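Local coordinates for cytolethal distending toxin subunit B (Escherichia coli, PDB 2F1N), which nicks DNA as the endonuclease subunit of a tripartite toxin, very probably damaging the DNA of intoxicated cells and arresting them at G2/M, at residues A213-A224 / S252-S260; L123-L133 / F144-D155. One frame throughout, in Å; residues are numbered along the deposited sequence.

Contact 1 and contact 2 both reach the six-stranded sheet of the DNase I-like sandwich, with centres about 18 Å apart and no touch between them. Contact 1 works between sheets: residues 213-224 run into strand 222-228 of the six-stranded sheet, residues 252-260 into strand 257-261 of the eight-stranded one. Contact 2 joins parts of the six-stranded sheet alone, a hairpin loop and the end of strand 141-147. Each is partly buried, apolar between its strands and polar at its loops. The polar part of contact 1 centres on a histidine-carboxylate bond, whereas contact 2 uses two arginines, backbone carbonyls and bridging waters.

Contact 1: residues A213-A224 / S252-S260; sequences ATQTSQRTLDYA and SDHFPVGVS
His254 ND1 donates to Asp222 OD2 over 2.7 Å in a nearly straight bond (171°). The oxygen lies in the imidazole plane and uses its syn lone pair, while carboxylate and ring stand almost perpendicular. The hydroxyl of Thr214 comes from the anti side, somewhat out of the carboxylate plane (OG1 to OD2 2.7 Å), so OD2 is gripped by two donors. The pair resembles the His-Asp pair in the active sites of DNase I-like nucleases. Gln215 CB sits over one face of the His254 ring, 4.0 Å from its centroid, a CH-pi contact; with chi1 at 51° the rest of its chain runs alongside the imidazole. The backbones of Gln215 and His254 form a single bridge, next to which Phe255 N donates to Thr214 O (2.9 Å). Further out, Ser252 OG accepts from His254 N at 3.1 Å, an ST turn that ends on the histidine, and Leu221 N donates to Thr214 OG1. Val257 CG2 meets Thr214 CG2 at 3.7 Å. Asp222 opens strand 222-228 and His254 precedes strand 257-261, one strand in each sheet of the sandwich; both residues touch Asp185, strand 18-25 flanks residues 252-260, and strand 237-241 packs on Thr214, Phe255 and Val257.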
loop_
_atom_site.group_PDB
_atom_site.type_symbol
_atom_site.label_atom_id
_atom_site.label_comp_id
_atom_site.label_asym_id
_atom_site.label_seq_id
_atom_site.Cartn_x
_atom_site.Cartn_y
_atom_site.Cartn_z
ATOM N N ALA A 213 -11.251 -7.424 -12.942
ATOM C CA ALA A 213 -11.849 -6.610 -11.928
ATOM C C ALA A 213 -11.245 -6.949 -10.570
ATOM O O ALA A 213 -10.789 -8.109 -10.354
ATOM C CB ALA A 213 -13.319 -6.859 -11.887
ATOM N N THR A 214 -11.223 -5.951 -9.687
ATOM C CA THR A 214 -10.608 -6.140 -8.363
ATOM C C THR A 214 -11.653 -6.053 -7.275
ATOM O O THR A 214 -11.336 -6.160 -6.080
ATOM C CB THR A 214 -9.482 -5.102 -8.053
ATOM O OG1 THR A 214 -10.053 -3.795 -7.960
ATOM C CG2 THR A 214 -8.473 -5.028 -9.145
ATOM N N GLN A 215 -12.895 -5.875 -7.688
ATOM C CA GLN A 215 -13.994 -5.926 -6.760
ATOM C C GLN A 215 -15.210 -6.572 -7.403
ATOM O O GLN A 215 -15.188 -6.939 -8.578
ATOM C CB GLN A 215 -14.294 -4.579 -6.056
ATOM C CG GLN A 215 -14.453 -3.350 -6.930
ATOM C CD GLN A 215 -15.505 -2.380 -6.323
ATOM O OE1 GLN A 215 -15.456 -2.026 -5.125
ATOM N NE2 GLN A 215 -16.438 -1.974 -7.125
ATOM N N THR A 216 -16.242 -6.776 -6.607
ATOM C CA THR A 216 -17.335 -7.650 -7.061
ATOM C C THR A 216 -18.267 -6.946 -8.045
ATOM O O THR A 216 -19.279 -7.537 -8.488
ATOM C CB THR A 216 -18.159 -8.124 -5.852
ATOM O OG1 THR A 216 -18.451 -6.997 -5.039
ATOM C CG2 THR A 216 -17.323 -9.030 -4.937
ATOM N N SER A 217 -17.992 -5.681 -8.343
ATOM C CA SER A 217 -18.876 -4.896 -9.208
ATOM C C SER A 217 -18.228 -4.732 -10.591
ATOM O O SER A 217 -18.620 -3.868 -11.381
ATOM C CB SER A 217 -19.175 -3.549 -8.557
ATOM O OG SER A 217 -20.204 -3.695 -7.574
ATOM N N GLN A 218 -17.233 -5.573 -10.847
ATOM C CA GLN A 218 -16.475 -5.623 -12.108
ATOM C C GLN A 218 -15.567 -4.422 -12.400
ATOM O O GLN A 218 -15.099 -4.244 -13.549
ATOM C CB GLN A 218 -17.405 -5.924 -13.300
ATOM C CG GLN A 218 -17.821 -7.413 -13.374
ATOM C CD GLN A 218 -16.726 -8.391 -12.930
ATOM O OE1 GLN A 218 -16.770 -8.914 -11.791
ATOM N NE2 GLN A 218 -15.749 -8.648 -13.814
ATOM N N ARG A 219 -15.294 -3.603 -11.383
ATOM C CA ARG A 219 -14.412 -2.452 -11.615
ATOM C C ARG A 219 -12.989 -2.827 -11.211
ATOM O O ARG A 219 -12.803 -3.698 -10.350
ATOM C CB ARG A 219 -14.912 -1.222 -10.846
ATOM C CG ARG A 219 -16.294 -0.720 -11.414
ATOM C CD ARG A 219 -16.327 0.776 -11.731
ATOM N NE ARG A 219 -16.381 1.517 -10.467
ATOM C CZ ARG A 219 -15.810 2.696 -10.214
ATOM N NH1 ARG A 219 -15.118 3.367 -11.150
ATOM N NH2 ARG A 219 -15.949 3.208 -8.995
ATOM N N THR A 220 -12.022 -2.164 -11.830
ATOM C CA THR A 220 -10.612 -2.375 -11.496
ATOM C C THR A 220 -10.191 -1.122 -10.714
ATOM O O THR A 220 -9.905 -0.091 -11.307
ATOM C CB THR A 220 -9.814 -2.500 -12.799
ATOM O OG1 THR A 220 -10.236 -3.706 -13.487
ATOM C CG2 THR A 220 -8.311 -2.710 -12.529
ATOM N N LEU A 221 -10.234 -1.213 -9.388
ATOM C CA LEU A 221 -10.005 -0.057 -8.520
ATOM C C LEU A 221 -8.716 -0.149 -7.711
ATOM O O LEU A 221 -8.281 0.849 -7.114
ATOM C CB LEU A 221 -11.159 0.076 -7.541
ATOM C CG LEU A 221 -12.526 0.293 -8.191
ATOM C CD1 LEU A 221 -13.603 0.525 -7.090
ATOM C CD2 LEU A 221 -12.533 1.396 -9.234
ATOM N N ASP A 222 -8.163 -1.357 -7.629
ATOM C CA ASP A 222 -7.029 -1.639 -6.726
ATOM C C ASP A 222 -5.836 -2.003 -7.598
ATOM O O ASP A 222 -5.874 -3.002 -8.324
ATOM C CB ASP A 222 -7.380 -2.838 -5.838
ATOM C CG ASP A 222 -8.626 -2.614 -5.052
ATOM O OD1 ASP A 222 -8.521 -1.870 -4.032
ATOM O OD2 ASP A 222 -9.778 -3.074 -5.379
ATOM N N TYR A 223 -4.770 -1.235 -7.486
ATOM C CA TYR A 223 -3.622 -1.478 -8.348
ATOM C C TYR A 223 -2.440 -0.668 -7.846
ATOM O O TYR A 223 -2.451 -0.223 -6.685
ATOM C CB TYR A 223 -4.025 -1.173 -9.826
ATOM C CG TYR A 223 -4.715 0.144 -10.066
ATOM C CD1 TYR A 223 -3.978 1.299 -10.339
ATOM C CD2 TYR A 223 -6.131 0.240 -10.082
ATOM C CE1 TYR A 223 -4.632 2.543 -10.574
ATOM C CE2 TYR A 223 -6.808 1.479 -10.280
ATOM C CZ TYR A 223 -6.056 2.601 -10.542
ATOM O OH TYR A 223 -6.689 3.782 -10.740
ATOM N N ALA A 224 -1.414 -0.490 -8.686
ATOM C CA ALA A 224 -0.161 0.162 -8.255
ATOM C C ALA A 224 0.272 1.254 -9.219
ATOM O O ALA A 224 -0.006 1.164 -10.422
ATOM C CB ALA A 224 0.984 -0.850 -8.073
ATOM N N SER A 252 -14.593 -9.714 2.255
ATOM C CA SER A 252 -14.296 -8.450 1.532
ATOM C C SER A 252 -14.736 -8.483 0.067
ATOM O O SER A 252 -14.519 -9.482 -0.638
ATOM C CB SER A 252 -12.793 -8.049 1.532
ATOM O OG SER A 252 -12.689 -6.724 0.964
ATOM N N ASP A 253 -15.278 -7.367 -0.400
ATOM C CA ASP A 253 -15.704 -7.273 -1.789
ATOM C C ASP A 253 -14.525 -6.925 -2.698
ATOM O O ASP A 253 -14.683 -6.907 -3.912
ATOM C CB ASP A 253 -16.814 -6.239 -1.955
ATOM C CG ASP A 253 -18.092 -6.629 -1.217
ATOM O OD1 ASP A 253 -18.306 -7.816 -0.922
ATOM O OD2 ASP A 253 -18.965 -5.793 -0.942
ATOM N N HIS A 254 -13.350 -6.665 -2.101
ATOM C CA HIS A 254 -12.119 -6.441 -2.880
ATOM C C HIS A 254 -11.202 -7.635 -2.825
ATOM O O HIS A 254 -11.081 -8.320 -1.798
ATOM C CB HIS A 254 -11.359 -5.204 -2.339
ATOM C CG HIS A 254 -12.096 -3.918 -2.546
ATOM N ND1 HIS A 254 -11.754 -3.017 -3.529
ATOM C CD2 HIS A 254 -13.168 -3.385 -1.901
ATOM C CE1 HIS A 254 -12.562 -1.973 -3.465
ATOM N NE2 HIS A 254 -13.436 -2.177 -2.488
ATOM N N PHE A 255 -10.517 -7.878 -3.929
ATOM C CA PHE A 255 -9.593 -8.993 -4.011
ATOM C C PHE A 255 -8.196 -8.428 -3.868
ATOM O O PHE A 255 -7.959 -7.309 -4.315
ATOM C CB PHE A 255 -9.693 -9.600 -5.396
ATOM C CG PHE A 255 -11.108 -9.816 -5.883
ATOM C CD1 PHE A 255 -12.102 -10.316 -5.045
ATOM C CD2 PHE A 255 -11.429 -9.508 -7.201
ATOM C CE1 PHE A 255 -13.410 -10.487 -5.508
ATOM C CE2 PHE A 255 -12.741 -9.676 -7.679
ATOM C CZ PHE A 255 -13.721 -10.177 -6.840
ATOM N N PRO A 256 -7.293 -9.186 -3.255
ATOM C CA PRO A 256 -5.880 -8.797 -3.171
ATOM C C PRO A 256 -5.288 -8.817 -4.542
ATOM O O PRO A 256 -5.610 -9.707 -5.394
ATOM C CB PRO A 256 -5.212 -9.914 -2.349
ATOM C CG PRO A 256 -6.305 -10.752 -1.844
ATOM C CD PRO A 256 -7.570 -10.475 -2.593
ATOM N N VAL A 257 -4.399 -7.850 -4.751
ATOM C CA VAL A 257 -3.779 -7.667 -6.073
ATOM C C VAL A 257 -2.305 -7.683 -5.870
ATOM O O VAL A 257 -1.794 -6.901 -5.034
ATOM C CB VAL A 257 -4.237 -6.342 -6.736
ATOM C CG1 VAL A 257 -3.455 -6.085 -8.046
ATOM C CG2 VAL A 257 -5.743 -6.426 -7.070
ATOM N N GLY A 258 -1.598 -8.565 -6.605
ATOM C CA GLY A 258 -0.173 -8.721 -6.424
ATOM C C GLY A 258 0.595 -8.080 -7.582
ATOM O O GLY A 258 0.108 -8.061 -8.721
ATOM N N VAL A 259 1.779 -7.569 -7.272
ATOM C CA VAL A 259 2.667 -6.948 -8.246
ATOM C C VAL A 259 4.046 -7.560 -8.131
ATOM O O VAL A 259 4.626 -7.594 -7.032
ATOM C CB VAL A 259 2.746 -5.402 -7.986
ATOM C CG1 VAL A 259 3.729 -4.737 -8.936
ATOM C CG2 VAL A 259 1.366 -4.831 -8.161
ATOM N N SER A 260 4.606 -7.974 -9.266
ATOM C CA SER A 260 5.968 -8.456 -9.317
ATOM C C SER A 260 6.452 -8.584 -10.755
ATOM O O SER A 260 5.708 -8.301 -11.699
ATOM C CB SER A 260 6.134 -9.816 -8.632
ATOM O OG SER A 260 5.280 -10.764 -9.211
#

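Contact 2: residues L123-L133 / F144-D155; sequences LSPVRQGGRPL and FTAHAIAMRNND
Arg131 folds back over His147, its chain bent twice, at chi2 (71°) and again at chi3. Its guanidinium lies flat on the imidazole, the centres 3.9 Å apart and the planes 29° from parallel, with NH2 over the middle of the ring. From there Arg131 NE donates to His147 O at 2.9 Å, the acceptor close to the guanidinium plane, while NH2 adds weak bonds to the carbonyls of His147 and Ala148. Stack and bonds together limit rotation of the guanidinium.

Arg127 is extended through CG (chi1 -171°) and turns only at chi3, bringing its guanidinium onto the loop that follows strand 141-147. NH1 reaches Asn153 O at 2.7 Å, in the carbonyl plane and on a lone pair. One guanidinium face rests on the Asn154-Asp155 peptide; Met151 CE lies at the edge.

Both arginines belong to the loop of the beta hairpin formed by strands 119-123 and 133-138, which adds the outer edge to the six-stranded sheet of the DNase I-like sandwich. A type II turn from Arg127 to Gly130 brings Gly130 CA within 3.6 Å of Ile149 CD1. Asp155 OD1 accepts from Ile149 N (2.7 Å) on its syn lone pair, in a nearly straight bond. Its OD2 meets two waters: one also contacts Val126 N and Arg131 O, the other Arg131 N and His147 O.

Toward the strands the contact becomes apolar. Leu133 CD2 packs on Ala146 CB at 3.7 Å, and Leu123 CD1 comes 3.9 Å from Phe144 CE2, the two side chains crossing at about a right angle. Helix 156-168 lies against Leu123 and Leu133 through Glu162, whereas Leu109 of strand 109-113 lies beside His147.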
loop_
_atom_site.group_PDB
_atom_site.type_symbol
_atom_site.label_atom_id
_atom_site.label_comp_id
_atom_site.label_asym_id
_atom_site.label_seq_id
_atom_site.Cartn_x
_atom_site.Cartn_y
_atom_site.Cartn_z
ATOM N N LEU A 123 2.225 11.418 4.844
ATOM C CA LEU A 123 1.841 12.601 4.086
ATOM C C LEU A 123 0.339 12.910 4.331
ATOM O O LEU A 123 -0.499 12.008 4.472
ATOM C CB LEU A 123 2.155 12.425 2.587
ATOM C CG LEU A 123 3.546 11.789 2.262
ATOM C CD1 LEU A 123 3.784 11.728 0.785
ATOM C CD2 LEU A 123 4.732 12.496 2.936
ATOM N N SER A 124 0.032 14.202 4.390
ATOM C CA SER A 124 -1.303 14.670 4.737
ATOM C C SER A 124 -2.313 14.378 3.638
ATOM O O SER A 124 -1.973 14.263 2.460
ATOM C CB SER A 124 -1.235 16.183 5.045
ATOM O OG SER A 124 -0.389 16.332 6.186
ATOM N N PRO A 125 -3.583 14.230 4.026
ATOM C CA PRO A 125 -4.650 14.084 3.043
ATOM C C PRO A 125 -4.629 15.261 2.096
ATOM O O PRO A 125 -4.275 16.373 2.514
ATOM C CB PRO A 125 -5.932 14.183 3.897
ATOM C CG PRO A 125 -5.500 13.698 5.262
ATOM C CD PRO A 125 -4.068 14.178 5.421
ATOM N N VAL A 126 -5.018 15.020 0.867
ATOM C CA VAL A 126 -5.003 16.070 -0.165
ATOM C C VAL A 126 -6.362 16.700 -0.369
ATOM O O VAL A 126 -6.497 17.649 -1.154
ATOM C CB VAL A 126 -4.463 15.539 -1.505
ATOM C CG1 VAL A 126 -4.311 16.673 -2.482
ATOM C CG2 VAL A 126 -3.087 14.854 -1.273
ATOM N N ARG A 127 -7.352 16.226 0.374
ATOM C CA ARG A 127 -8.727 16.721 0.249
ATOM C C ARG A 127 -9.428 16.534 1.597
ATOM O O ARG A 127 -9.182 15.552 2.309
ATOM C CB ARG A 127 -9.447 15.903 -0.848
ATOM C CG ARG A 127 -10.819 16.388 -1.276
ATOM C CD ARG A 127 -11.399 15.621 -2.439
ATOM N NE ARG A 127 -10.658 15.895 -3.677
ATOM C CZ ARG A 127 -11.133 15.693 -4.900
ATOM N NH1 ARG A 127 -12.357 15.215 -5.080
ATOM N NH2 ARG A 127 -10.390 15.981 -5.948
ATOM N N GLN A 128 -10.312 17.466 1.957
ATOM C CA GLN A 128 -11.143 17.256 3.132
ATOM C C GLN A 128 -11.929 15.965 3.027
ATOM O O GLN A 128 -12.565 15.684 2.007
ATOM C CB GLN A 128 -12.096 18.428 3.347
ATOM C CG GLN A 128 -11.846 19.140 4.663
ATOM C CD GLN A 128 -12.857 20.249 4.903
ATOM O OE1 GLN A 128 -13.835 20.050 5.633
ATOM N NE2 GLN A 128 -12.640 21.411 4.279
ATOM N N GLY A 129 -11.839 15.170 4.085
ATOM C CA GLY A 129 -12.424 13.839 4.108
ATOM C C GLY A 129 -11.612 12.738 3.434
ATOM O O GLY A 129 -12.046 11.586 3.387
ATOM N N GLY A 130 -10.443 13.087 2.902
ATOM C CA GLY A 130 -9.561 12.089 2.307
ATOM C C GLY A 130 -8.715 11.433 3.394
ATOM O O GLY A 130 -8.678 11.921 4.530
ATOM N N ARG A 131 -8.017 10.353 3.030
ATOM C CA ARG A 131 -7.104 9.637 3.914
ATOM C C ARG A 131 -5.690 10.202 3.682
ATOM O O ARG A 131 -5.440 10.792 2.644
ATOM C CB ARG A 131 -7.096 8.143 3.530
ATOM C CG ARG A 131 -7.989 7.301 4.398
ATOM C CD ARG A 131 -9.397 7.571 4.126
ATOM N NE ARG A 131 -9.852 7.140 2.781
ATOM C CZ ARG A 131 -11.152 7.057 2.416
ATOM N NH1 ARG A 131 -12.137 7.416 3.269
ATOM N NH2 ARG A 131 -11.480 6.631 1.205
ATOM N N PRO A 132 -4.799 10.037 4.653
ATOM C CA PRO A 132 -3.374 10.358 4.462
ATOM C C PRO A 132 -2.720 9.329 3.571
ATOM O O PRO A 132 -3.352 8.348 3.167
ATOM C CB PRO A 132 -2.797 10.265 5.897
ATOM C CG PRO A 132 -3.633 9.193 6.555
ATOM C CD PRO A 132 -5.044 9.393 5.964
ATOM N N LEU A 133 -1.441 9.564 3.243
ATOM C CA LEU A 133 -0.574 8.562 2.611
ATOM C C LEU A 133 0.409 8.013 3.628
ATOM O O LEU A 133 1.062 8.774 4.265
ATOM C CB LEU A 133 0.213 9.223 1.465
ATOM C CG LEU A 133 -0.712 9.411 0.257
ATOM C CD1 LEU A 133 -0.119 10.414 -0.739
ATOM C CD2 LEU A 133 -1.019 8.076 -0.432
ATOM N N PHE A 144 3.968 2.914 -0.604
ATOM C CA PHE A 144 2.851 3.597 0.071
ATOM C C PHE A 144 1.591 2.780 -0.017
ATOM O O PHE A 144 1.379 2.032 -0.974
ATOM C CB PHE A 144 2.558 4.964 -0.565
ATOM C CG PHE A 144 3.646 5.998 -0.308
ATOM C CD1 PHE A 144 4.851 5.928 -0.983
ATOM C CD2 PHE A 144 3.491 6.935 0.703
ATOM C CE1 PHE A 144 5.896 6.888 -0.728
ATOM C CE2 PHE A 144 4.484 7.880 0.977
ATOM C CZ PHE A 144 5.704 7.844 0.284
ATOM N N THR A 145 0.772 2.899 1.032
ATOM C CA THR A 145 -0.627 2.486 0.916
ATOM C C THR A 145 -1.583 3.699 0.775
ATOM O O THR A 145 -1.397 4.710 1.437
ATOM C CB THR A 145 -1.003 1.574 2.106
ATOM O OG1 THR A 145 -2.399 1.175 1.979
ATOM C CG2 THR A 145 -0.900 2.333 3.488
ATOM N N ALA A 146 -2.553 3.598 -0.141
ATOM C CA ALA A 146 -3.456 4.727 -0.443
ATOM C C ALA A 146 -4.894 4.260 -0.502
ATOM O O ALA A 146 -5.185 3.110 -0.910
ATOM C CB ALA A 146 -3.128 5.380 -1.755
ATOM N N HIS A 147 -5.788 5.144 -0.047
ATOM C CA HIS A 147 -7.202 4.826 -0.168
ATOM C C HIS A 147 -7.954 6.090 -0.560
ATOM O O HIS A 147 -8.349 6.891 0.294
ATOM C CB HIS A 147 -7.742 4.263 1.137
ATOM C CG HIS A 147 -9.183 3.855 1.037
ATOM N ND1 HIS A 147 -9.946 3.589 2.157
ATOM C CD2 HIS A 147 -9.996 3.684 -0.042
ATOM C CE1 HIS A 147 -11.177 3.271 1.773
ATOM N NE2 HIS A 147 -11.239 3.324 0.443
ATOM N N ALA A 148 -8.167 6.266 -1.862
ATOM C CA ALA A 148 -8.807 7.469 -2.383
ATOM C C ALA A 148 -10.288 7.420 -2.067
ATOM O O ALA A 148 -10.801 6.354 -1.802
ATOM C CB ALA A 148 -8.572 7.567 -3.908
ATOM N N ILE A 149 -10.951 8.582 -2.098
ATOM C CA ILE A 149 -12.359 8.670 -1.684
ATOM C C ILE A 149 -13.240 8.036 -2.728
ATOM O O ILE A 149 -12.986 8.181 -3.935
ATOM C CB ILE A 149 -12.746 10.135 -1.492
ATOM C CG1 ILE A 149 -11.914 10.775 -0.376
ATOM C CG2 ILE A 149 -14.319 10.243 -1.158
ATOM C CD1 ILE A 149 -11.928 12.328 -0.460
ATOM N N ALA A 150 -14.282 7.315 -2.278
ATOM C CA ALA A 150 -15.209 6.743 -3.239
ATOM C C ALA A 150 -16.221 7.841 -3.577
ATOM O O ALA A 150 -17.260 8.022 -2.922
ATOM C CB ALA A 150 -15.899 5.483 -2.670
ATOM N N MET A 151 -15.871 8.629 -4.568
ATOM C CA MET A 151 -16.730 9.739 -5.012
ATOM C C MET A 151 -16.380 9.991 -6.444
ATOM O O MET A 151 -15.332 9.553 -6.922
ATOM C CB MET A 151 -16.478 11.029 -4.201
ATOM C CG MET A 151 -15.128 11.703 -4.462
ATOM S SD MET A 151 -14.767 13.005 -3.330
ATOM C CE MET A 151 -15.825 14.326 -4.105
ATOM N N ARG A 152 -17.255 10.719 -7.137
ATOM C CA ARG A 152 -16.900 11.154 -8.471
ATOM C C ARG A 152 -15.803 12.181 -8.411
ATOM O O ARG A 152 -15.739 12.984 -7.476
ATOM C CB ARG A 152 -18.133 11.674 -9.220
ATOM C CG ARG A 152 -19.203 10.595 -9.471
ATOM C CD ARG A 152 -18.746 9.382 -10.241
ATOM N NE ARG A 152 -19.823 8.386 -10.329
ATOM C CZ ARG A 152 -20.296 7.876 -11.465
ATOM N NH1 ARG A 152 -19.787 8.255 -12.635
ATOM N NH2 ARG A 152 -21.287 6.988 -11.425
ATOM N N ASN A 153 -14.938 12.124 -9.415
ATOM C CA ASN A 153 -13.848 13.081 -9.549
ATOM C C ASN A 153 -13.091 13.250 -8.197
ATOM O O ASN A 153 -13.058 14.306 -7.528
ATOM C CB ASN A 153 -14.400 14.362 -10.213
ATOM C CG ASN A 153 -14.839 14.099 -11.683
ATOM O OD1 ASN A 153 -13.985 13.942 -12.571
ATOM N ND2 ASN A 153 -16.164 14.003 -11.934
ATOM N N ASN A 154 -12.521 12.124 -7.786
ATOM C CA ASN A 154 -11.915 12.018 -6.459
ATOM C C ASN A 154 -10.455 12.454 -6.388
ATOM O O ASN A 154 -9.916 13.101 -7.322
ATOM C CB ASN A 154 -12.100 10.582 -5.951
ATOM C CG ASN A 154 -11.137 9.575 -6.616
ATOM O OD1 ASN A 154 -10.328 9.923 -7.512
ATOM N ND2 ASN A 154 -11.220 8.316 -6.186
ATOM N N ASP A 155 -9.835 12.130 -5.258
ATOM C CA ASP A 155 -8.479 12.589 -4.958
ATOM C C ASP A 155 -7.325 11.707 -5.451
ATOM O O ASP A 155 -6.133 11.989 -5.172
ATOM C CB ASP A 155 -8.373 12.856 -3.456
ATOM C CG ASP A 155 -8.704 11.633 -2.588
ATOM O OD1 ASP A 155 -9.514 10.733 -3.004
ATOM O OD2 ASP A 155 -8.213 11.529 -1.436
HETATM O O HOH W 1 -6.626 12.580 0.754
HETATM O O HOH W 2 -10.201 15.934 -8.719
HETATM O O HOH W 3 -7.912 9.580 0.304
HETATM O O HOH W 4 -14.355 6.445 0.445
HETATM O O HOH W 5 -4.967 7.766 0.833
#